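Local structure of TqaL (Neurospora crassa, 7EEH) at residues B[28-42]-B[237-251]. The protein belongs to the 2OG-Fe dioxygenase family of the cupin clan and holds a ferric ion in a largely antiparallel beta fold. The protein carries 1 engineered substitution. Numbering follows the deposited sequence.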
ATOM      1  N   TYR B  28       5.763 -19.041  -2.724  1.00 20.25           N
ATOM      2  CA  TYR B  28       5.416 -20.407  -3.102  1.00 19.90           C
ATOM      3  C   TYR B  28       6.489 -21.026  -3.994  1.00 19.46           C
ATOM      4  O   TYR B  28       6.874 -22.181  -3.801  1.00 22.58           O
ATOM      5  CB  TYR B  28       4.073 -20.398  -3.820  1.00 17.75           C
ATOM      6  CG  TYR B  28       3.440 -21.735  -4.125  1.00 19.47           C
ATOM      7  CD1 TYR B  28       3.174 -22.657  -3.115  1.00 18.68           C
ATOM      8  CD2 TYR B  28       3.025 -22.033  -5.411  1.00 17.99           C
ATOM      9  CE1 TYR B  28       2.546 -23.862  -3.399  1.00 17.94           C
ATOM     10  CE2 TYR B  28       2.399 -23.239  -5.705  1.00 17.76           C
ATOM     11  CZ  TYR B  28       2.165 -24.144  -4.701  1.00 18.10           C
ATOM     12  OH  TYR B  28       1.522 -25.330  -5.009  1.00 17.45           O
ATOM     13  N   ILE B  29       6.968 -20.276  -4.991  1.00 18.04           N
ATOM     14  CA  ILE B  29       8.049 -20.777  -5.839  1.00 19.41           C
ATOM     15  C   ILE B  29       9.267 -21.126  -4.994  1.00 21.75           C
ATOM     16  O   ILE B  29       9.894 -22.174  -5.178  1.00 22.31           O
ATOM     17  CB  ILE B  29       8.399 -19.749  -6.929  1.00 20.37           C
ATOM     18  CG1 ILE B  29       7.262 -19.655  -7.935  1.00 17.77           C
ATOM     19  CG2 ILE B  29       9.723 -20.136  -7.648  1.00 21.85           C
ATOM     20  CD1 ILE B  29       7.299 -18.400  -8.778  1.00 20.74           C
ATOM     21  N   THR B  30       9.593 -20.275  -4.025  1.00 19.69           N
ATOM     22  CA  THR B  30      10.782 -20.492  -3.201  1.00 23.98           C
ATOM     23  C   THR B  30      10.595 -21.661  -2.248  1.00 23.10           C
ATOM     24  O   THR B  30      11.471 -22.520  -2.130  1.00 23.89           O
ATOM     25  CB  THR B  30      11.120 -19.218  -2.420  1.00 20.86           C
ATOM     26  OG1 THR B  30      11.509 -18.211  -3.350  1.00 22.45           O
ATOM     27  CG2 THR B  30      12.272 -19.469  -1.468  1.00 26.96           C
ATOM     28  N   ASN B  31       9.447 -21.725  -1.572  1.00 19.15           N
ATOM     29  CA  ASN B  31       9.281 -22.676  -0.488  1.00 21.79           C
ATOM     30  C   ASN B  31       8.512 -23.932  -0.875  1.00 24.34           C
ATOM     31  O   ASN B  31       8.532 -24.899  -0.107  1.00 20.50           O
ATOM     32  CB  ASN B  31       8.582 -22.006   0.695  1.00 24.81           C
ATOM     33  CG  ASN B  31       9.422 -20.921   1.315  1.00 30.44           C
ATOM     34  OD1 ASN B  31      10.654 -21.009   1.339  1.00 31.38           O
ATOM     35  ND2 ASN B  31       8.766 -19.888   1.822  1.00 28.52           N
ATOM     36  N   ARG B  32       7.829 -23.942  -2.021  1.00 22.02           N
ATOM     37  CA  ARG B  32       7.022 -25.056  -2.528  1.00 21.35           C
ATOM     38  C   ARG B  32       5.769 -25.317  -1.695  1.00 19.84           C
ATOM     39  O   ARG B  32       5.077 -26.341  -1.915  1.00 18.51           O
ATOM     40  CB  ARG B  32       7.845 -26.343  -2.662  1.00 19.20           C
ATOM     41  CG  ARG B  32       9.277 -26.122  -3.179  1.00 20.45           C
ATOM     42  CD  ARG B  32       9.314 -25.248  -4.419  1.00 21.14           C
ATOM     43  NE  ARG B  32       8.874 -25.977  -5.596  1.00 20.23           N
ATOM     44  CZ  ARG B  32       8.690 -25.434  -6.789  1.00 22.47           C
ATOM     45  NH1 ARG B  32       8.905 -24.133  -6.983  1.00 22.11           N
ATOM     46  NH2 ARG B  32       8.294 -26.196  -7.792  1.00 22.95           N
ATOM     47  N   SER B  33       5.461 -24.435  -0.746  1.00 20.73           N
ATOM     48  CA  SER B  33       4.161 -24.362  -0.087  1.00 21.70           C
ATOM     49  C   SER B  33       4.044 -23.002   0.585  1.00 23.69           C
ATOM     50  O   SER B  33       5.046 -22.327   0.819  1.00 18.57           O
ATOM     51  CB  SER B  33       3.960 -25.473   0.940  1.00 22.54           C
ATOM     52  OG  SER B  33       4.759 -25.269   2.088  1.00 24.10           O
ATOM     53  N   ILE B  34       2.801 -22.598   0.868  1.00 18.21           N
ATOM     54  CA  ILE B  34       2.520 -21.372   1.605  1.00 19.35           C
ATOM     55  C   ILE B  34       1.310 -21.609   2.489  1.00 19.83           C
ATOM     56  O   ILE B  34       0.374 -22.325   2.117  1.00 18.61           O
ATOM     57  CB  ILE B  34       2.229 -20.148   0.706  1.00 23.35           C
ATOM     58  CG1 ILE B  34       1.131 -20.458  -0.328  1.00 18.04           C
ATOM     59  CG2 ILE B  34       3.490 -19.646   0.035  1.00 22.73           C
ATOM     60  CD1 ILE B  34       0.671 -19.213  -1.079  1.00 17.50           C
ATOM     61  N   PHE B  35       1.317 -20.980   3.657  1.00 18.51           N
ATOM     62  CA  PHE B  35       0.150 -20.950   4.528  1.00 18.43           C
ATOM     63  C   PHE B  35      -0.268 -19.501   4.688  1.00 23.41           C
ATOM     64  O   PHE B  35       0.566 -18.643   4.985  1.00 19.12           O
ATOM     65  CB  PHE B  35       0.442 -21.587   5.882  1.00 22.36           C
ATOM     66  CG  PHE B  35      -0.766 -21.650   6.797  1.00 24.32           C
ATOM     67  CD1 PHE B  35      -1.807 -22.531   6.535  1.00 23.07           C
ATOM     68  CD2 PHE B  35      -0.851 -20.832   7.917  1.00 23.41           C
ATOM     69  CE1 PHE B  35      -2.914 -22.597   7.381  1.00 21.08           C
ATOM     70  CE2 PHE B  35      -1.961 -20.890   8.753  1.00 25.09           C
ATOM     71  CZ  PHE B  35      -2.986 -21.777   8.481  1.00 24.00           C
ATOM     72  N   VAL B  36      -1.536 -19.216   4.433  1.00 19.07           N
ATOM     73  CA  VAL B  36      -2.031 -17.851   4.471  1.00 22.34           C
ATOM     74  C   VAL B  36      -3.124 -17.798   5.521  1.00 23.14           C
ATOM     75  O   VAL B  36      -4.116 -18.529   5.422  1.00 20.22           O
ATOM     76  CB  VAL B  36      -2.554 -17.381   3.105  1.00 22.63           C
ATOM     77  CG1 VAL B  36      -2.906 -15.907   3.172  1.00 21.87           C
ATOM     78  CG2 VAL B  36      -1.508 -17.633   2.013  1.00 20.94           C
ATOM     79  N   GLU B  37      -2.932 -16.960   6.536  1.00 22.06           N
ATOM     80  CA  GLU B  37      -3.940 -16.820   7.574  1.00 23.13           C
ATOM     81  C   GLU B  37      -5.208 -16.192   7.007  1.00 20.02           C
ATOM     82  O   GLU B  37      -5.149 -15.316   6.140  1.00 19.39           O
ATOM     83  CB  GLU B  37      -3.400 -15.966   8.720  1.00 27.29           C
ATOM     84  CG  GLU B  37      -2.008 -16.348   9.136  1.00 35.22           C
ATOM     85  CD  GLU B  37      -1.954 -16.828  10.553  1.00 32.93           C
ATOM     86  OE1 GLU B  37      -2.858 -16.469  11.324  1.00 40.59           O
ATOM     87  OE2 GLU B  37      -1.015 -17.577  10.892  1.00 42.95           O
ATOM     88  N   GLY B  38      -6.358 -16.635   7.521  1.00 20.68           N
ATOM     89  CA  GLY B  38      -7.635 -16.133   7.021  1.00 21.54           C
ATOM     90  C   GLY B  38      -7.765 -14.624   7.107  1.00 23.45           C
ATOM     91  O   GLY B  38      -8.357 -13.996   6.229  1.00 22.80           O
ATOM     92  N   SER B  39      -7.212 -14.019   8.164  1.00 21.70           N
ATOM     93  CA  SER B  39      -7.209 -12.560   8.268  1.00 25.29           C
ATOM     94  C   SER B  39      -6.504 -11.912   7.084  1.00 26.32           C
ATOM     95  O   SER B  39      -6.887 -10.811   6.664  1.00 27.26           O
ATOM     96  CB  SER B  39      -6.557 -12.116   9.587  1.00 23.22           C
ATOM     97  OG  SER B  39      -5.248 -12.631   9.744  1.00 26.07           O
ATOM     98  N   ASP B  40      -5.483 -12.574   6.523  1.00 22.02           N
ATOM     99  CA  ASP B  40      -4.811 -12.082   5.323  1.00 22.27           C
ATOM    100  C   ASP B  40      -5.538 -12.475   4.038  1.00 23.59           C
ATOM    101  O   ASP B  40      -5.438 -11.757   3.032  1.00 20.72           O
ATOM    102  CB  ASP B  40      -3.374 -12.602   5.297  1.00 21.22           C
ATOM    103  CG  ASP B  40      -2.565 -12.077   6.455  1.00 26.49           C
ATOM    104  OD1 ASP B  40      -2.832 -10.930   6.846  1.00 25.60           O
ATOM    105  OD2 ASP B  40      -1.703 -12.803   6.992  1.00 29.36           O
HETATM  106  N   MSE B  41      -6.249 -13.599   4.033  1.00 20.27           N
HETATM  107  CA  MSE B  41      -7.035 -13.957   2.857  1.00 22.66           C
HETATM  108  C   MSE B  41      -8.214 -13.013   2.629  1.00 20.70           C
HETATM  109  O   MSE B  41      -8.519 -12.700   1.485  1.00 20.90           O
HETATM  110  CB  MSE B  41      -7.546 -15.402   2.940  1.00 21.46           C
HETATM  111  CG  MSE B  41      -6.426 -16.416   2.933  1.00 19.40           C
HETATM  112 SE   MSE B  41      -5.669 -16.607   1.151  1.00 29.80          SE
HETATM  113  CE  MSE B  41      -7.214 -16.212   0.057  1.00 14.48           C
ATOM    114  N   VAL B  42      -8.880 -12.556   3.705  1.00 20.78           N
ATOM    115  CA  VAL B  42     -10.111 -11.777   3.522  1.00 20.54           C
ATOM    116  C   VAL B  42      -9.907 -10.563   2.620  1.00 22.59           C
ATOM    117  O   VAL B  42     -10.656 -10.420   1.639  1.00 21.25           O
ATOM    118  CB  VAL B  42     -10.721 -11.404   4.884  1.00 26.69           C
ATOM    119  CG1 VAL B  42     -11.737 -10.293   4.698  1.00 26.41           C
ATOM    120  CG2 VAL B  42     -11.394 -12.603   5.502  1.00 24.84           C
ATOM    121  N   HIS B 237      -5.010 -25.355  10.483  1.00 21.43           N
ATOM    122  CA  HIS B 237      -6.109 -24.438  10.233  1.00 21.73           C
ATOM    123  C   HIS B 237      -6.905 -24.234  11.514  1.00 21.08           C
ATOM    124  O   HIS B 237      -7.229 -25.197  12.211  1.00 25.93           O
ATOM    125  CB  HIS B 237      -7.045 -24.965   9.152  1.00 20.81           C
ATOM    126  CG  HIS B 237      -6.373 -25.362   7.874  1.00 19.25           C
ATOM    127  ND1 HIS B 237      -5.586 -26.486   7.763  1.00 18.73           N
ATOM    128  CD2 HIS B 237      -6.456 -24.837   6.626  1.00 17.70           C
ATOM    129  CE1 HIS B 237      -5.189 -26.621   6.508  1.00 22.24           C
ATOM    130  NE2 HIS B 237      -5.710 -25.638   5.797  1.00 20.62           N
ATOM    131  N   ARG B 238      -7.225 -22.983  11.826  1.00 21.44           N
ATOM    132  CA  ARG B 238      -8.068 -22.690  12.984  1.00 26.95           C
ATOM    133  C   ARG B 238      -9.080 -21.582  12.754  1.00 22.30           C
ATOM    134  O   ARG B 238     -10.063 -21.520  13.491  1.00 24.37           O
ATOM    135  CB  ARG B 238      -7.212 -22.312  14.210  1.00 31.08           C
ATOM    136  CG  ARG B 238      -5.895 -23.076  14.332  1.00 35.18           C
ATOM    137  CD  ARG B 238      -4.889 -22.377  15.239  1.00 38.19           C
ATOM    138  NE  ARG B 238      -5.523 -21.844  16.431  1.00 43.07           N
ATOM    139  CZ  ARG B 238      -4.920 -21.717  17.607  1.00 55.02           C
ATOM    140  NH1 ARG B 238      -3.653 -22.088  17.742  1.00 54.02           N
ATOM    141  NH2 ARG B 238      -5.587 -21.219  18.648  1.00 50.30           N
ATOM    142  N   HIS B 239      -8.888 -20.703  11.788  1.00 22.57           N
ATOM    143  CA  HIS B 239      -9.735 -19.537  11.624  1.00 23.03           C
ATOM    144  C   HIS B 239     -10.221 -19.460  10.188  1.00 23.01           C
ATOM    145  O   HIS B 239      -9.509 -19.845   9.249  1.00 20.44           O
ATOM    146  CB  HIS B 239      -8.982 -18.246  12.000  1.00 25.93           C
ATOM    147  CG  HIS B 239      -8.411 -18.260  13.387  1.00 26.65           C
ATOM    148  ND1 HIS B 239      -7.054 -18.238  13.636  1.00 29.43           N
ATOM    149  CD2 HIS B 239      -9.013 -18.303  14.601  1.00 29.34           C
ATOM    150  CE1 HIS B 239      -6.845 -18.258  14.941  1.00 28.47           C
ATOM    151  NE2 HIS B 239      -8.016 -18.302  15.548  1.00 32.46           N
ATOM    152  N   PHE B 240     -11.445 -18.955  10.040  1.00 19.68           N
ATOM    153  CA  PHE B 240     -12.120 -18.811   8.761  1.00 20.76           C
ATOM    154  C   PHE B 240     -11.164 -18.354   7.665  1.00 22.99           C
ATOM    155  O   PHE B 240     -10.579 -17.271   7.746  1.00 20.93           O
ATOM    156  CB  PHE B 240     -13.273 -17.803   8.903  1.00 19.66           C
ATOM    157  CG  PHE B 240     -13.991 -17.525   7.620  1.00 21.64           C
ATOM    158  CD1 PHE B 240     -14.572 -18.559   6.906  1.00 22.62           C
ATOM    159  CD2 PHE B 240     -14.099 -16.232   7.135  1.00 23.45           C
ATOM    160  CE1 PHE B 240     -15.232 -18.324   5.717  1.00 22.96           C
ATOM    161  CE2 PHE B 240     -14.771 -15.969   5.947  1.00 24.72           C
ATOM    162  CZ  PHE B 240     -15.340 -17.024   5.229  1.00 25.42           C
ATOM    163  N   LEU B 241     -10.998 -19.200   6.651  1.00 18.71           N
ATOM    164  CA  LEU B 241     -10.248 -18.981   5.411  1.00 19.33           C
ATOM    165  C   LEU B 241      -8.743 -19.170   5.574  1.00 19.76           C
ATOM    166  O   LEU B 241      -8.016 -18.862   4.629  1.00 18.91           O
ATOM    167  CB  LEU B 241     -10.504 -17.601   4.786  1.00 19.73           C
ATOM    168  CG  LEU B 241     -11.931 -17.351   4.275  1.00 24.53           C
ATOM    169  CD1 LEU B 241     -12.077 -15.930   3.745  1.00 24.02           C
ATOM    170  CD2 LEU B 241     -12.296 -18.367   3.197  1.00 22.31           C
ATOM    171  N   ASP B 242      -8.254 -19.642   6.726  1.00 17.63           N
ATOM    172  CA  ASP B 242      -6.928 -20.244   6.775  1.00 20.40           C
ATOM    173  C   ASP B 242      -6.739 -21.166   5.570  1.00 18.87           C
ATOM    174  O   ASP B 242      -7.578 -22.037   5.311  1.00 18.60           O
ATOM    175  CB  ASP B 242      -6.752 -21.044   8.067  1.00 18.14           C
ATOM    176  CG  ASP B 242      -6.409 -20.162   9.290  1.00 23.09           C
ATOM    177  OD1 ASP B 242      -6.218 -18.929   9.149  1.00 20.88           O
ATOM    178  OD2 ASP B 242      -6.311 -20.730  10.395  1.00 20.47           O
ATOM    179  N   THR B 243      -5.639 -20.975   4.840  1.00 15.92           N
ATOM    180  CA  THR B 243      -5.423 -21.643   3.556  1.00 15.94           C
ATOM    181  C   THR B 243      -3.990 -22.148   3.441  1.00 20.17           C
ATOM    182  O   THR B 243      -3.035 -21.378   3.601  1.00 18.31           O
ATOM    183  CB  THR B 243      -5.729 -20.702   2.376  1.00 19.39           C
ATOM    184  OG1 THR B 243      -7.134 -20.409   2.333  1.00 18.91           O
ATOM    185  CG2 THR B 243      -5.349 -21.354   1.064  1.00 20.23           C
ATOM    186  N   LEU B 244      -3.854 -23.439   3.157  1.00 16.18           N
ATOM    187  CA  LEU B 244      -2.580 -24.083   2.848  1.00 17.37           C
ATOM    188  C   LEU B 244      -2.564 -24.447   1.372  1.00 17.93           C
ATOM    189  O   LEU B 244      -3.514 -25.064   0.882  1.00 19.29           O
ATOM    190  CB  LEU B 244      -2.395 -25.349   3.691  1.00 17.96           C
ATOM    191  CG  LEU B 244      -1.185 -26.195   3.303  1.00 22.36           C
ATOM    192  CD1 LEU B 244       0.109 -25.477   3.691  1.00 17.25           C
ATOM    193  CD2 LEU B 244      -1.265 -27.601   3.918  1.00 19.13           C
ATOM    194  N   LEU B 245      -1.496 -24.073   0.669  1.00 17.49           N
ATOM    195  CA  LEU B 245      -1.282 -24.471  -0.716  1.00 18.02           C
ATOM    196  C   LEU B 245       0.076 -25.161  -0.814  1.00 19.86           C
ATOM    197  O   LEU B 245       1.062 -24.664  -0.270  1.00 19.26           O
ATOM    198  CB  LEU B 245      -1.331 -23.243  -1.638  1.00 16.15           C
ATOM    199  CG  LEU B 245      -1.002 -23.398  -3.126  1.00 16.65           C
ATOM    200  CD1 LEU B 245      -2.094 -24.196  -3.811  1.00 15.55           C
ATOM    201  CD2 LEU B 245      -0.897 -22.020  -3.752  1.00 13.88           C
ATOM    202  N   LEU B 246       0.143 -26.306  -1.495  1.00 17.82           N
ATOM    203  CA  LEU B 246       1.388 -27.068  -1.547  1.00 19.57           C
ATOM    204  C   LEU B 246       1.581 -27.685  -2.925  1.00 19.78           C
ATOM    205  O   LEU B 246       0.616 -28.051  -3.598  1.00 18.30           O
ATOM    206  CB  LEU B 246       1.437 -28.169  -0.475  1.00 19.98           C
ATOM    207  CG  LEU B 246       0.370 -29.269  -0.432  1.00 22.84           C
ATOM    208  CD1 LEU B 246       0.701 -30.437  -1.362  1.00 20.03           C
ATOM    209  CD2 LEU B 246       0.222 -29.765   0.995  1.00 23.10           C
ATOM    210  N   VAL B 247       2.844 -27.804  -3.332  1.00 18.98           N
ATOM    211  CA  VAL B 247       3.203 -28.490  -4.573  1.00 20.60           C
ATOM    212  C   VAL B 247       3.168 -29.985  -4.282  1.00 21.29           C
ATOM    213  O   VAL B 247       3.984 -30.494  -3.513  1.00 22.47           O
ATOM    214  CB  VAL B 247       4.577 -28.051  -5.086  1.00 20.04           C
ATOM    215  CG1 VAL B 247       4.983 -28.874  -6.348  1.00 18.23           C
ATOM    216  CG2 VAL B 247       4.568 -26.554  -5.378  1.00 18.11           C
ATOM    217  N   ASP B 248       2.198 -30.689  -4.872  1.00 20.43           N
ATOM    218  CA  ASP B 248       1.886 -32.045  -4.420  1.00 21.99           C
ATOM    219  C   ASP B 248       2.920 -33.065  -4.883  1.00 23.03           C
ATOM    220  O   ASP B 248       3.017 -34.152  -4.296  1.00 22.23           O
ATOM    221  CB  ASP B 248       0.496 -32.447  -4.922  1.00 21.74           C
ATOM    222  CG  ASP B 248       0.056 -33.821  -4.413  1.00 23.30           C
ATOM    223  OD1 ASP B 248       0.044 -34.035  -3.183  1.00 22.90           O
ATOM    224  OD2 ASP B 248      -0.270 -34.683  -5.255  1.00 24.30           O
ATOM    225  N   THR B 249       3.689 -32.734  -5.919  1.00 26.26           N
ATOM    226  CA  THR B 249       4.719 -33.604  -6.461  1.00 22.89           C
ATOM    227  C   THR B 249       6.056 -33.471  -5.747  1.00 28.57           C
ATOM    228  O   THR B 249       6.944 -34.300  -5.966  1.00 27.18           O
ATOM    229  CB  THR B 249       4.920 -33.305  -7.948  1.00 24.90           C
ATOM    230  OG1 THR B 249       5.050 -31.891  -8.121  1.00 24.21           O
ATOM    231  CG2 THR B 249       3.732 -33.787  -8.763  1.00 21.05           C
ATOM    232  N   GLU B 250       6.230 -32.465  -4.900  1.00 24.00           N
ATOM    233  CA  GLU B 250       7.523 -32.237  -4.266  1.00 29.41           C
ATOM    234  C   GLU B 250       7.458 -32.281  -2.752  1.00 28.95           C
ATOM    235  O   GLU B 250       8.493 -32.111  -2.100  1.00 35.22           O
ATOM    236  CB  GLU B 250       8.113 -30.896  -4.729  1.00 28.24           C
ATOM    237  CG  GLU B 250       8.254 -30.822  -6.232  1.00 27.14           C
ATOM    238  CD  GLU B 250       8.535 -29.426  -6.719  1.00 26.87           C
ATOM    239  OE1 GLU B 250       9.052 -28.622  -5.913  1.00 26.92           O
ATOM    240  OE2 GLU B 250       8.210 -29.139  -7.892  1.00 28.11           O
ATOM    241  N   ASN B 251       6.272 -32.504  -2.183  1.00 27.27           N
ATOM    242  CA  ASN B 251       6.037 -32.661  -0.753  1.00 30.82           C
ATOM    243  C   ASN B 251       5.179 -33.892  -0.543  1.00 26.92           C
ATOM    244  O   ASN B 251       4.426 -34.289  -1.432  1.00 29.00           O
ATOM    245  CB  ASN B 251       5.265 -31.497  -0.123  1.00 32.81           C
ATOM    246  CG  ASN B 251       5.934 -30.173  -0.313  1.00 34.57           C
ATOM    247  OD1 ASN B 251       6.798 -29.796   0.473  1.00 36.99           O
ATOM    248  ND2 ASN B 251       5.520 -29.434  -1.346  1.00 24.89           N
TER
HETATM  249  O   HOH W   1       7.071 -26.720   1.336  1.00 33.30           O
HETATM  250  O   HOH W   2      -5.636 -17.458  11.309  1.00 27.63           O
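Leu245 pushes its isobutyl group against the flat of the Tyr28 ring: CD2 stands over the ring centre, 3.9 Å from the centroid, in a CH-pi contact, while Val247 CG2 comes in obliquely, 3.5 Å from Tyr28 CZ. Tyr28 reaches these two bumps from the end of helix 12-31 because its chi1 (-172°) turns CG away from the backbone N. Beside it Ile34 runs alongside Leu245. Strands 33-36 and 243-247, which carry Ile34, Leu245 and Val247, form an antiparallel pair, with Ile34-Leu245 and Val36-Thr243 hydrogen-bonded in both directions. On the other face, the edge of Phe35 points at the face of His237 in a T-shaped pair, centroids 5.7 Å apart and planes at 85°.

Both ends of the ladder have polar closures. Arg32 meets Glu250 side-on in a bidentate salt bridge, the guanidinium and carboxylate nearly coplanar: NE donates to Glu250 OE1 (2.7 Å) and NH2 to Glu250 OE2 (2.9 Å). NH1 of Arg32 turns back to Ile29 O, so the guanidinium is held on two sides. At the far end Gly38 CA fits against the turn 239-242, 3.2 Å from Phe240 O, and Gly38 N donates to the anti lone pair of Asp242 OD1; Met41 and Val42 close over Leu241.

Within the chain, strand 33-36 is an outermost strand of the large antiparallel sheet, and 243-247 joins it to strand 190-199, where His190 bonds Tyr28 OH. Helix 128-141 packs on Tyr28, Leu245 and Met41, whereas Ser33 and Leu244 touch strand 209-213 on the side where the side chain of Leu246 lies about 7 Å from the ferric ion.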